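Local coordinates for protein alpha-L-rhamnosidase (Streptomyces avermitilis, PDB 3W5M) that releases terminal alpha-L-rhamnose by hydrolysis from alpha-1,2- and alpha-1,6-linked rhamnosides such as citrus flavonoids and gum arabic, and carries a calcium-dependent rhamnose-binding module, at residues Ile482-Pro487 with Gly589-Thr594; Leu486-Val491 with Leu501-Asn506; Val523-Ala528 with Val573-Phe578; Ala596-Glu601 with Tyr653-Ala658. All coordinates share one frame; numbering follows the deposited sequence.

Interaction 1 (Ile482-Pro487 with Gly589-Thr594); sequences IAKELP and GRVMHT
Ile-482 and Met-592 face each other as a non-hydrogen-bonded antiparallel pair, their side chains lying alongside and pointing the same way. From CB, which stands 4.0 Å from the carbonyl oxygen of Val-591, the isoleucine sends CG1 back beside its own backbone N (chi1 -63°). There CG1 lies over the methionine chain, 3.8 Å from CG and close to CE as well. CG2 leans over the Val-591 carbonyl toward CB of Arg-590. The extended branch ends with CD1 3.6 Å from NH1 of Arg-590, a guanidinium that also carries the Met-592 methyl over one face and whose NH2 is held by the carbonyl of Pro-563. Glu-485, on the same face, turns its carboxylate to Arg-512 instead. On the opposite face CD1 of Leu-486 meets CG2 of Val-591 at 4.0 Å, and both residues rest on Trp-618 of helix 607-622. Near the end of the pairing the methyl of Ala-483 comes to 3.3 Å from NE2 of His-593, whose ring is fixed by a bond from ND1 to the carbonyl of Thr-594. Four backbone hydrogen bonds tie the strands; Ala-483 N to Val-591 O, at 2.8 Å, is nearly straight at 166°. Antiparallel strands whose side chains alternate between two faces, the Leu-486/Val-591 face packed on helix 607-622, fit the beta-sandwich architecture that accompanies the (alpha/alpha)6 barrel in this family 78 glycoside hydrolase.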
loop_
_atom_site.group_PDB
_atom_site.type_symbol
_atom_site.label_atom_id
_atom_site.label_comp_id
_atom_site.label_asym_id
_atom_site.label_seq_id
_atom_site.Cartn_x
_atom_site.Cartn_y
_atom_site.Cartn_z
ATOM N N ILE A 482 7.116 -0.228 11.240
ATOM C CA ILE A 482 6.393 -1.177 12.113
ATOM C C ILE A 482 5.637 -0.360 13.143
ATOM O O ILE A 482 6.224 0.497 13.829
ATOM C CB ILE A 482 7.376 -2.163 12.792
ATOM C CG1 ILE A 482 8.054 -3.009 11.708
ATOM C CG2 ILE A 482 6.676 -3.032 13.861
ATOM C CD1 ILE A 482 9.252 -3.779 12.202
ATOM N N ALA A 483 4.326 -0.572 13.226
ATOM C CA ALA A 483 3.501 0.222 14.131
ATOM C C ALA A 483 3.184 -0.576 15.382
ATOM O O ALA A 483 2.880 0.000 16.426
ATOM C CB ALA A 483 2.214 0.629 13.436
ATOM N N LYS A 484 3.207 -1.900 15.263
ATOM C CA LYS A 484 2.925 -2.798 16.413
ATOM C C LYS A 484 3.257 -4.234 16.093
ATOM O O LYS A 484 3.428 -4.599 14.923
ATOM C CB LYS A 484 1.490 -2.685 16.937
ATOM C CG LYS A 484 0.394 -2.883 15.929
ATOM C CD LYS A 484 -0.961 -2.738 16.619
ATOM C CE LYS A 484 -1.385 -4.044 17.248
ATOM N NZ LYS A 484 -1.978 -3.801 18.586
ATOM N N GLU A 485 3.402 -5.031 17.154
ATOM C CA GLU A 485 3.677 -6.453 17.023
ATOM C C GLU A 485 2.449 -7.240 17.501
ATOM O O GLU A 485 1.755 -6.782 18.411
ATOM C CB GLU A 485 4.924 -6.822 17.825
ATOM C CG GLU A 485 6.190 -6.189 17.259
ATOM C CD GLU A 485 7.469 -6.684 17.921
ATOM O OE1 GLU A 485 7.402 -7.340 18.998
ATOM O OE2 GLU A 485 8.556 -6.417 17.361
ATOM N N LEU A 486 2.170 -8.377 16.866
ATOM C CA LEU A 486 1.090 -9.278 17.269
ATOM C C LEU A 486 1.663 -10.639 17.620
ATOM O O LEU A 486 2.006 -11.402 16.724
ATOM C CB LEU A 486 0.048 -9.444 16.144
ATOM C CG LEU A 486 -0.816 -8.239 15.725
ATOM C CD1 LEU A 486 -1.694 -8.567 14.527
ATOM C CD2 LEU A 486 -1.672 -7.735 16.890
ATOM N N PRO A 487 1.754 -10.966 18.924
ATOM C CA PRO A 487 2.297 -12.297 19.264
ATOM C C PRO A 487 1.312 -13.365 18.809
ATOM O O PRO A 487 0.125 -13.105 18.768
ATOM C CB PRO A 487 2.382 -12.275 20.803
ATOM C CG PRO A 487 2.271 -10.844 21.199
ATOM C CD PRO A 487 1.470 -10.153 20.121
ATOM N N GLY A 589 3.908 -11.358 14.636
ATOM C CA GLY A 589 3.680 -10.512 13.463
ATOM C C GLY A 589 4.175 -9.101 13.684
ATOM O O GLY A 589 4.038 -8.540 14.788
ATOM N N ARG A 590 4.757 -8.493 12.635
ATOM C CA ARG A 590 5.195 -7.103 12.726
ATOM C C ARG A 590 4.333 -6.338 11.740
ATOM O O ARG A 590 4.470 -6.516 10.541
ATOM C CB ARG A 590 6.679 -6.967 12.399
ATOM C CG ARG A 590 7.548 -7.775 13.370
ATOM C CD ARG A 590 9.029 -7.720 12.997
ATOM N NE ARG A 590 9.226 -8.203 11.640
ATOM C CZ ARG A 590 10.133 -7.748 10.767
ATOM N NH1 ARG A 590 10.998 -6.774 11.085
ATOM N NH2 ARG A 590 10.177 -8.295 9.548
ATOM N N VAL A 591 3.405 -5.558 12.271
ATOM C CA VAL A 591 2.404 -4.829 11.466
ATOM C C VAL A 591 3.068 -3.573 10.876
ATOM O O VAL A 591 3.548 -2.726 11.634
ATOM C CB VAL A 591 1.232 -4.411 12.364
ATOM C CG1 VAL A 591 0.193 -3.577 11.602
ATOM C CG2 VAL A 591 0.566 -5.656 12.966
ATOM N N MET A 592 3.079 -3.467 9.541
ATOM C CA MET A 592 3.730 -2.371 8.831
ATOM C C MET A 592 2.754 -1.569 8.007
ATOM O O MET A 592 1.944 -2.155 7.315
ATOM C CB MET A 592 4.753 -2.933 7.859
ATOM C CG MET A 592 5.932 -3.544 8.568
ATOM S SD MET A 592 7.039 -4.360 7.391
ATOM C CE MET A 592 8.049 -5.272 8.579
ATOM N N HIS A 593 2.866 -0.240 8.074
ATOM C CA HIS A 593 2.059 0.661 7.216
ATOM C C HIS A 593 2.651 2.049 7.245
ATOM O O HIS A 593 3.643 2.308 7.945
ATOM C CB HIS A 593 0.556 0.687 7.631
ATOM C CG HIS A 593 0.304 0.945 9.084
ATOM N ND1 HIS A 593 0.394 2.201 9.652
ATOM C CD2 HIS A 593 -0.121 0.114 10.073
ATOM C CE1 HIS A 593 0.081 2.122 10.938
ATOM N NE2 HIS A 593 -0.245 0.869 11.213
ATOM N N THR A 594 2.082 2.948 6.442
ATOM C CA THR A 594 2.494 4.340 6.503
ATOM C C THR A 594 2.517 4.916 7.936
ATOM O O THR A 594 1.625 4.640 8.758
ATOM C CB THR A 594 1.648 5.213 5.553
ATOM O OG1 THR A 594 2.224 6.532 5.492
ATOM C CG2 THR A 594 0.219 5.305 6.002
#

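Interaction 2 (Leu486-Val491 with Leu501-Asn506); sequences LPARKV and LDLGQN
Leu-503 drives its CD2 methyl into the bend of 486-491, where it lies 3.5 Å from CA of Ala-488 and also meets the carbonyl oxygen of Leu-486. Its CB starts out pointing away from that segment; CG lies anti to the carbonyl carbon (chi1 -65°), and the branch returns to fill the hollow. The small methyl of Ala-488 is in turn a bump between two leucines, 3.8 Å from CD2 of Leu-501 and slightly farther from CD2 of Leu-503. Beyond it, Val-491 lays CG2 beside CG and CD2 of Leu-501, in a non-hydrogen-bonded antiparallel pair. At the other end CD1 of Leu-486 fits against CB of Gln-505, at 3.8 Å, the two side chains running across one another; the glutamine amide reaches on to the carbonyl of Thr-891. Gly-504, at positive phi, leaves room for the arginine chain: Arg-489 CD settles 3.6 Å from its CA. Asp-502 braces this corner by an Asx turn, OD1 taking the Gly-504 N-H from above the carboxylate plane, while Arg-571 forms a salt bridge with the same oxygen. Lys-490 contributes mainly its aliphatic chain, with CG against CB of Asp-502. The backbones are joined by Arg-489 N to Asp-502 O, 2.7 Å and almost straight, and by Asp-502 N to Lys-490 O. Where the chains part, a water donates to the carbonyls of Pro-487 and Leu-503, beside the Leu-486/Gln-505 packing. The chemistry therefore divides: apolar methyls interlock along one side of this hairpin, while the Asp-502 carboxylate is paired with Arg-571, whose charge probably stabilises it.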
loop_
_atom_site.group_PDB
_atom_site.type_symbol
_atom_site.label_atom_id
_atom_site.label_comp_id
_atom_site.label_asym_id
_atom_site.label_seq_id
_atom_site.Cartn_x
_atom_site.Cartn_y
_atom_site.Cartn_z
ATOM N N LEU A 486 2.170 -8.377 16.866
ATOM C CA LEU A 486 1.090 -9.278 17.269
ATOM C C LEU A 486 1.663 -10.639 17.620
ATOM O O LEU A 486 2.006 -11.402 16.724
ATOM C CB LEU A 486 0.048 -9.444 16.144
ATOM C CG LEU A 486 -0.816 -8.239 15.725
ATOM C CD1 LEU A 486 -1.694 -8.567 14.527
ATOM C CD2 LEU A 486 -1.672 -7.735 16.890
ATOM N N PRO A 487 1.754 -10.966 18.924
ATOM C CA PRO A 487 2.297 -12.297 19.264
ATOM C C PRO A 487 1.312 -13.365 18.809
ATOM O O PRO A 487 0.125 -13.105 18.768
ATOM C CB PRO A 487 2.382 -12.275 20.803
ATOM C CG PRO A 487 2.271 -10.844 21.199
ATOM C CD PRO A 487 1.470 -10.153 20.121
ATOM N N ALA A 488 1.789 -14.548 18.450
ATOM C CA ALA A 488 0.902 -15.640 18.094
ATOM C C ALA A 488 0.042 -15.948 19.319
ATOM O O ALA A 488 0.539 -15.901 20.444
ATOM C CB ALA A 488 1.696 -16.846 17.675
ATOM N N ARG A 489 -1.244 -16.206 19.097
ATOM C CA ARG A 489 -2.200 -16.386 20.182
ATOM C C ARG A 489 -2.411 -17.857 20.487
ATOM O O ARG A 489 -2.855 -18.204 21.582
ATOM C CB ARG A 489 -3.534 -15.737 19.820
ATOM C CG ARG A 489 -3.453 -14.230 19.678
ATOM C CD ARG A 489 -4.801 -13.628 19.299
ATOM N NE ARG A 489 -5.793 -13.522 20.388
ATOM C CZ ARG A 489 -5.534 -13.306 21.684
ATOM N NH1 ARG A 489 -4.287 -13.153 22.139
ATOM N NH2 ARG A 489 -6.545 -13.238 22.539
ATOM N N LYS A 490 -2.115 -18.712 19.510
ATOM C CA LYS A 490 -2.155 -20.169 19.671
ATOM C C LYS A 490 -1.418 -20.881 18.540
ATOM O O LYS A 490 -1.221 -20.327 17.446
ATOM C CB LYS A 490 -3.593 -20.696 19.740
ATOM C CG LYS A 490 -4.354 -20.595 18.435
ATOM C CD LYS A 490 -5.560 -21.513 18.449
ATOM C CE LYS A 490 -6.493 -21.130 17.322
ATOM N NZ LYS A 490 -7.605 -22.096 17.111
ATOM N N VAL A 491 -1.035 -22.122 18.824
ATOM C CA VAL A 491 -0.336 -23.004 17.902
ATOM C C VAL A 491 -1.184 -24.260 17.751
ATOM O O VAL A 491 -1.588 -24.870 18.749
ATOM C CB VAL A 491 1.054 -23.385 18.469
ATOM C CG1 VAL A 491 1.795 -24.326 17.528
ATOM C CG2 VAL A 491 1.882 -22.144 18.720
ATOM N N LEU A 501 0.013 -21.110 13.254
ATOM C CA LEU A 501 -0.014 -20.175 14.364
ATOM C C LEU A 501 -0.974 -19.050 14.010
ATOM O O LEU A 501 -0.910 -18.495 12.903
ATOM C CB LEU A 501 1.387 -19.640 14.706
ATOM C CG LEU A 501 2.397 -20.587 15.387
ATOM C CD1 LEU A 501 2.959 -21.599 14.408
ATOM C CD2 LEU A 501 3.515 -19.843 16.107
ATOM N N ASP A 502 -1.878 -18.762 14.939
ATOM C CA ASP A 502 -2.941 -17.777 14.756
ATOM C C ASP A 502 -2.560 -16.500 15.464
ATOM O O ASP A 502 -2.325 -16.495 16.670
ATOM C CB ASP A 502 -4.239 -18.307 15.341
ATOM C CG ASP A 502 -5.423 -17.374 15.127
ATOM O OD1 ASP A 502 -5.290 -16.283 14.536
ATOM O OD2 ASP A 502 -6.534 -17.771 15.534
ATOM N N LEU A 503 -2.478 -15.413 14.692
ATOM C CA LEU A 503 -2.143 -14.109 15.231
ATOM C C LEU A 503 -3.409 -13.356 15.698
ATOM O O LEU A 503 -3.306 -12.316 16.340
ATOM C CB LEU A 503 -1.364 -13.284 14.182
ATOM C CG LEU A 503 0.023 -13.759 13.732
ATOM C CD1 LEU A 503 0.767 -12.630 13.050
ATOM C CD2 LEU A 503 0.855 -14.273 14.894
ATOM N N GLY A 504 -4.577 -13.889 15.347
ATOM C CA GLY A 504 -5.861 -13.408 15.882
ATOM C C GLY A 504 -6.393 -12.209 15.130
ATOM O O GLY A 504 -7.518 -11.739 15.394
ATOM N N GLN A 505 -5.592 -11.710 14.191
ATOM C CA GLN A 505 -5.975 -10.504 13.425
ATOM C C GLN A 505 -5.381 -10.639 12.033
ATOM O O GLN A 505 -4.222 -11.010 11.917
ATOM C CB GLN A 505 -5.435 -9.231 14.118
ATOM C CG GLN A 505 -5.535 -7.945 13.256
ATOM C CD GLN A 505 -6.976 -7.494 12.964
ATOM O OE1 GLN A 505 -7.770 -7.298 13.887
ATOM N NE2 GLN A 505 -7.318 -7.349 11.680
ATOM N N ASN A 506 -6.153 -10.337 10.987
ATOM C CA ASN A 506 -5.633 -10.357 9.631
ATOM C C ASN A 506 -4.810 -9.070 9.463
ATOM O O ASN A 506 -5.380 -7.981 9.380
ATOM C CB ASN A 506 -6.793 -10.397 8.614
ATOM C CG ASN A 506 -6.350 -10.722 7.183
ATOM O OD1 ASN A 506 -5.219 -11.155 6.917
ATOM N ND2 ASN A 506 -7.269 -10.489 6.228
HETATM O O HOH W 1 -1.813 -11.260 18.477
#

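Interaction 3 (Val523-Ala528 with Val573-Phe578); sequences VRLRHA and VEVTGF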
loop_
_atom_site.group_PDB
_atom_site.type_symbol
_atom_site.label_atom_id
_atom_site.label_comp_id
_atom_site.label_asym_id
_atom_site.label_seq_id
_atom_site.Cartn_x
_atom_site.Cartn_y
_atom_site.Cartn_z
ATOM N N VAL A 523 13.541 -23.740 7.641
ATOM C CA VAL A 523 12.166 -23.499 8.094
ATOM C C VAL A 523 11.452 -22.716 7.009
ATOM O O VAL A 523 11.989 -21.745 6.504
ATOM C CB VAL A 523 12.112 -22.697 9.397
ATOM C CG1 VAL A 523 10.669 -22.555 9.883
ATOM C CG2 VAL A 523 12.945 -23.389 10.460
ATOM N N ARG A 524 10.251 -23.159 6.690
ATOM C CA ARG A 524 9.407 -22.480 5.718
ATOM C C ARG A 524 8.183 -21.877 6.404
ATOM O O ARG A 524 7.572 -22.495 7.270
ATOM C CB ARG A 524 8.988 -23.439 4.615
ATOM C CG ARG A 524 10.065 -23.628 3.577
ATOM C CD ARG A 524 9.718 -24.703 2.568
ATOM N NE ARG A 524 10.961 -25.234 2.020
ATOM C CZ ARG A 524 11.735 -26.104 2.662
ATOM N NH1 ARG A 524 11.375 -26.554 3.862
ATOM N NH2 ARG A 524 12.854 -26.535 2.100
ATOM N N LEU A 525 7.836 -20.647 6.021
ATOM C CA LEU A 525 6.709 -19.932 6.624
ATOM C C LEU A 525 5.804 -19.527 5.500
ATOM O O LEU A 525 6.178 -18.676 4.704
ATOM C CB LEU A 525 7.167 -18.646 7.326
ATOM C CG LEU A 525 8.327 -18.799 8.321
ATOM C CD1 LEU A 525 8.787 -17.442 8.835
ATOM C CD2 LEU A 525 7.909 -19.715 9.466
ATOM N N ARG A 526 4.617 -20.104 5.462
ATOM C CA ARG A 526 3.580 -19.679 4.519
ATOM C C ARG A 526 2.541 -18.833 5.255
ATOM O O ARG A 526 2.328 -18.986 6.457
ATOM C CB ARG A 526 2.936 -20.866 3.813
ATOM C CG ARG A 526 3.880 -21.593 2.856
ATOM C CD ARG A 526 3.157 -22.441 1.824
ATOM N NE ARG A 526 2.268 -23.428 2.440
ATOM C CZ ARG A 526 1.066 -23.765 1.973
ATOM N NH1 ARG A 526 0.594 -23.211 0.860
ATOM N NH2 ARG A 526 0.333 -24.656 2.631
ATOM N N HIS A 527 1.902 -17.914 4.531
ATOM C CA HIS A 527 1.049 -16.936 5.150
ATOM C C HIS A 527 -0.319 -16.973 4.493
ATOM O O HIS A 527 -0.415 -17.024 3.266
ATOM C CB HIS A 527 1.663 -15.524 5.029
ATOM C CG HIS A 527 3.012 -15.399 5.661
ATOM N ND1 HIS A 527 4.159 -15.850 5.048
ATOM C CD2 HIS A 527 3.405 -14.838 6.827
ATOM C CE1 HIS A 527 5.198 -15.615 5.830
ATOM N NE2 HIS A 527 4.768 -15.009 6.919
ATOM N N ALA A 528 -1.360 -16.975 5.323
ATOM C CA ALA A 528 -2.752 -17.098 4.831
ATOM C C ALA A 528 -3.703 -16.214 5.570
ATOM O O ALA A 528 -3.549 -15.962 6.763
ATOM C CB ALA A 528 -3.242 -18.545 4.924
ATOM N N VAL A 573 0.016 -18.217 10.139
ATOM C CA VAL A 573 1.337 -18.602 9.637
ATOM C C VAL A 573 1.496 -20.120 9.776
ATOM O O VAL A 573 1.384 -20.654 10.886
ATOM C CB VAL A 573 2.456 -17.881 10.398
ATOM C CG1 VAL A 573 3.822 -18.206 9.778
ATOM C CG2 VAL A 573 2.201 -16.380 10.383
ATOM N N GLU A 574 1.752 -20.784 8.653
ATOM C CA GLU A 574 2.089 -22.209 8.609
ATOM C C GLU A 574 3.602 -22.406 8.633
ATOM O O GLU A 574 4.323 -21.863 7.802
ATOM C CB GLU A 574 1.549 -22.827 7.346
ATOM C CG GLU A 574 1.869 -24.308 7.189
ATOM C CD GLU A 574 1.803 -24.755 5.733
ATOM O OE1 GLU A 574 2.798 -24.581 4.959
ATOM O OE2 GLU A 574 0.760 -25.314 5.355
ATOM N N VAL A 575 4.059 -23.201 9.579
ATOM C CA VAL A 575 5.491 -23.363 9.859
ATOM C C VAL A 575 5.791 -24.835 9.564
ATOM O O VAL A 575 5.170 -25.718 10.173
ATOM C CB VAL A 575 5.785 -23.037 11.340
ATOM C CG1 VAL A 575 7.265 -23.183 11.665
ATOM C CG2 VAL A 575 5.320 -21.626 11.676
ATOM N N THR A 576 6.673 -25.099 8.588
ATOM C CA THR A 576 7.173 -26.452 8.331
ATOM C C THR A 576 8.707 -26.480 8.458
ATOM O O THR A 576 9.371 -25.463 8.259
ATOM C CB THR A 576 6.742 -26.972 6.965
ATOM O OG1 THR A 576 7.246 -26.107 5.959
ATOM C CG2 THR A 576 5.202 -27.022 6.850
ATOM N N GLY A 577 9.272 -27.633 8.807
ATOM C CA GLY A 577 10.726 -27.740 8.995
ATOM C C GLY A 577 11.283 -27.246 10.309
ATOM O O GLY A 577 12.517 -27.240 10.487
ATOM N N PHE A 578 10.405 -26.831 11.230
ATOM C CA PHE A 578 10.816 -26.356 12.541
ATOM C C PHE A 578 11.471 -27.523 13.295
ATOM O O PHE A 578 10.981 -28.655 13.225
ATOM C CB PHE A 578 9.613 -25.812 13.320
ATOM C CG PHE A 578 9.974 -24.879 14.438
ATOM C CD1 PHE A 578 10.094 -23.501 14.207
ATOM C CD2 PHE A 578 10.200 -25.363 15.733
ATOM C CE1 PHE A 578 10.425 -22.638 15.230
ATOM C CE2 PHE A 578 10.536 -24.492 16.756
ATOM C CZ PHE A 578 10.651 -23.130 16.513
#
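Strands 523-528 and 573-576 run antiparallel, their axes 4.6 Å apart at closest and their directions 160° from one another. Two hydrogen-bonded pairs, Arg-524 with Thr-576 and Arg-526 with Glu-574, supply four backbone bonds; Arg-524 N to Thr-576 O, at 2.9 Å, is nearly straight. CA-H groups of Val-523, Leu-525, Val-573 and Val-575 make further contacts to the same four carbonyls. The side chains of Arg-526 and Glu-574 rise together, and the arginine grips the carboxylate side-on. NE donates to OE1 and NH2 to OE2, each at 2.8 Å, but the two planes are turned 48° apart. OE1 sits in the guanidinium plane, yet is approached from above the carboxylate plane. Glu-574 reaches this position because CG lies anti to its backbone N (chi1 179°) and the chain continues extended; the arginine instead bends at CG-CD. The opposite face is apolar: Leu-525 CD2 lies 3.9 Å from Val-575 CG2, Val-523 CG1 crosses to Val-575 CG1, and Val-573 CG2 approaches CD2 of His-527. That imidazole donates from ND1 to the carbonyl of Ala-547 and stacks on His-568. One polar and one apolar face are consistent with a beta-sandwich, here the concanavalin-like domain. In the sheet, 523-528 lies between 572-576 and strand 548-552, with 498-503 beyond 572-576; strand 510-515 packs through Val-511 against Leu-525, Val-573 and His-527, whereas Ile-537 touches both members of the salt bridge.

Interaction 4 (Ala596-Glu601 with Tyr653-Ala658); sequences APFTFE and YTMESA
Phe-600 sets CG anti to its backbone N (chi1 -155°), whereas Tyr-653 carries CG beside the backbone N (chi1 -85°), and the rings meet in an offset edge-to-face pair. Their centroids are 5.5 Å apart and the planes 87° to each other; the tyrosine presents its edge, with CD1 3.6 Å from CE2 of the phenylalanine. Tyr-927 of helix 923-929 meets both rings, and the tyrosine hydroxyl bonds to the carbonyl of Ile-933. Thr-599 OG1 donates to Tyr-653 O at 2.7 Å, coming from above the carbonyl plane. Thr-599 N donates to the next carbonyl, Thr-654 O, so the C-terminal end of helix 641-654 in the (alpha/alpha)6 barrel domain is bound by the chain entering strand 600-604. A water donates to that same Thr-654 oxygen and to Phe-600 O. Past the helix, Glu-656 N bonds to Pro-597 O at 3.0 Å. Met-655 lies alongside Phe-598 in a Met-aromatic contact, with CG 3.6 Å from CD2, SD oblique to the ring and CE over one face toward its rim. CB of Ala-596 abuts the Glu-656 carbonyl, while the glutamate carboxylate forms a salt bridge with Arg-659.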
loop_
_atom_site.group_PDB
_atom_site.type_symbol
_atom_site.label_atom_id
_atom_site.label_comp_id
_atom_site.label_asym_id
_atom_site.label_seq_id
_atom_site.Cartn_x
_atom_site.Cartn_y
_atom_site.Cartn_z
ATOM N N ALA A 596 1.540 7.244 9.948
ATOM C CA ALA A 596 0.582 8.318 10.182
ATOM C C ALA A 596 -0.230 7.914 11.394
ATOM O O ALA A 596 -0.471 6.722 11.591
ATOM C CB ALA A 596 -0.323 8.511 8.956
ATOM N N PRO A 597 -0.630 8.888 12.234
ATOM C CA PRO A 597 -1.384 8.569 13.444
ATOM C C PRO A 597 -2.824 8.144 13.144
ATOM O O PRO A 597 -3.400 8.548 12.124
ATOM C CB PRO A 597 -1.406 9.900 14.225
ATOM C CG PRO A 597 -1.074 10.966 13.225
ATOM C CD PRO A 597 -0.278 10.322 12.136
ATOM N N PHE A 598 -3.392 7.321 14.032
ATOM C CA PHE A 598 -4.835 7.071 13.997
ATOM C C PHE A 598 -5.543 8.271 14.605
ATOM O O PHE A 598 -5.074 8.849 15.568
ATOM C CB PHE A 598 -5.178 5.770 14.745
ATOM C CG PHE A 598 -4.650 4.553 14.047
ATOM C CD1 PHE A 598 -3.349 4.099 14.306
ATOM C CD2 PHE A 598 -5.414 3.920 13.068
ATOM C CE1 PHE A 598 -2.842 3.012 13.597
ATOM C CE2 PHE A 598 -4.913 2.820 12.369
ATOM C CZ PHE A 598 -3.623 2.371 12.640
ATOM N N THR A 599 -6.661 8.674 14.014
ATOM C CA THR A 599 -7.240 9.959 14.378
ATOM C C THR A 599 -8.720 9.869 14.752
ATOM O O THR A 599 -9.393 10.901 14.865
ATOM C CB THR A 599 -7.090 10.979 13.222
ATOM O OG1 THR A 599 -7.569 10.384 12.014
ATOM C CG2 THR A 599 -5.597 11.397 13.050
ATOM N N PHE A 600 -9.239 8.664 14.961
ATOM C CA PHE A 600 -10.635 8.541 15.383
ATOM C C PHE A 600 -10.854 7.429 16.382
ATOM O O PHE A 600 -10.724 6.245 16.040
ATOM C CB PHE A 600 -11.577 8.345 14.179
ATOM C CG PHE A 600 -13.001 8.794 14.451
ATOM C CD1 PHE A 600 -13.921 7.945 15.062
ATOM C CD2 PHE A 600 -13.418 10.088 14.107
ATOM C CE1 PHE A 600 -15.220 8.372 15.318
ATOM C CE2 PHE A 600 -14.715 10.505 14.361
ATOM C CZ PHE A 600 -15.612 9.646 14.967
ATOM N N GLU A 601 -11.197 7.811 17.610
ATOM C CA GLU A 601 -11.569 6.838 18.650
ATOM C C GLU A 601 -13.087 6.750 18.679
ATOM O O GLU A 601 -13.752 7.776 18.754
ATOM C CB GLU A 601 -11.085 7.297 20.015
ATOM C CG GLU A 601 -9.637 7.736 20.071
ATOM C CD GLU A 601 -8.788 6.777 20.863
ATOM O OE1 GLU A 601 -9.379 5.981 21.629
ATOM O OE2 GLU A 601 -7.540 6.818 20.727
ATOM N N TYR A 653 -11.321 10.062 8.298
ATOM C CA TYR A 653 -11.668 10.084 9.712
ATOM C C TYR A 653 -10.635 9.295 10.524
ATOM O O TYR A 653 -10.143 9.763 11.564
ATOM C CB TYR A 653 -13.043 9.444 9.942
ATOM C CG TYR A 653 -14.280 10.323 9.771
ATOM C CD1 TYR A 653 -14.724 11.161 10.806
ATOM C CD2 TYR A 653 -15.047 10.247 8.630
ATOM C CE1 TYR A 653 -15.888 11.936 10.668
ATOM C CE2 TYR A 653 -16.215 11.014 8.486
ATOM C CZ TYR A 653 -16.628 11.848 9.514
ATOM O OH TYR A 653 -17.804 12.598 9.366
ATOM N N THR A 654 -10.309 8.095 10.061
ATOM C CA THR A 654 -9.653 7.139 10.950
ATOM C C THR A 654 -8.129 7.245 11.041
ATOM O O THR A 654 -7.579 6.891 12.067
ATOM C CB THR A 654 -10.080 5.715 10.648
ATOM O OG1 THR A 654 -10.212 5.599 9.239
ATOM C CG2 THR A 654 -11.460 5.433 11.292
ATOM N N MET A 655 -7.461 7.731 9.995
ATOM C CA MET A 655 -6.019 8.037 10.083
ATOM C C MET A 655 -5.773 9.383 9.431
ATOM O O MET A 655 -6.563 9.826 8.581
ATOM C CB MET A 655 -5.189 7.012 9.323
ATOM C CG MET A 655 -5.286 5.606 9.859
ATOM S SD MET A 655 -4.352 4.402 8.890
ATOM C CE MET A 655 -2.637 4.758 9.327
ATOM N N GLU A 656 -4.704 10.047 9.846
ATOM C CA GLU A 656 -4.241 11.220 9.119
ATOM C C GLU A 656 -3.834 10.737 7.721
ATOM O O GLU A 656 -2.831 10.060 7.546
ATOM C CB GLU A 656 -3.096 11.928 9.843
ATOM C CG GLU A 656 -2.624 13.191 9.101
ATOM C CD GLU A 656 -1.455 12.938 8.151
ATOM O OE1 GLU A 656 -0.368 12.547 8.633
ATOM O OE2 GLU A 656 -1.596 13.139 6.906
ATOM N N SER A 657 -4.665 11.057 6.732
ATOM C CA SER A 657 -4.519 10.516 5.387
ATOM C C SER A 657 -4.092 11.585 4.387
ATOM O O SER A 657 -3.917 11.286 3.203
ATOM C CB SER A 657 -5.845 9.851 4.928
ATOM O OG SER A 657 -6.146 8.733 5.764
ATOM N N ALA A 658 -3.841 12.814 4.868
ATOM C CA ALA A 658 -3.474 13.905 3.959
ATOM C C ALA A 658 -2.152 13.689 3.242
ATOM O O ALA A 658 -2.082 13.799 2.031
ATOM C CB ALA A 658 -3.465 15.235 4.693
HETATM O O HOH W 2 -8.775 5.260 14.124
#

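How the interactions relate
Interactions 1, 2 and 3 belong to one beta-sheet. Interactions 1 and 2 share Leu-486 and Pro-487 on strand 480-493 and touch where Gly-589 CA lies 3.6 Å from Leu-503 CD1. Interaction 2 passes to interaction 3 through the adjacent strands 498-503 and 572-576: Leu-501 N is 2.8 Å from Val-573 O, a probable hydrogen bond. In the other direction, His-593 of interaction 1 packs on Phe-598 and Met-655 of interaction 4, linking the sheet to the barrel domain, although the contact centres are about 17 Å apart. The His-527 side chain of interaction 3 is about 11 Å from that of rhamnose-binding Arg-634.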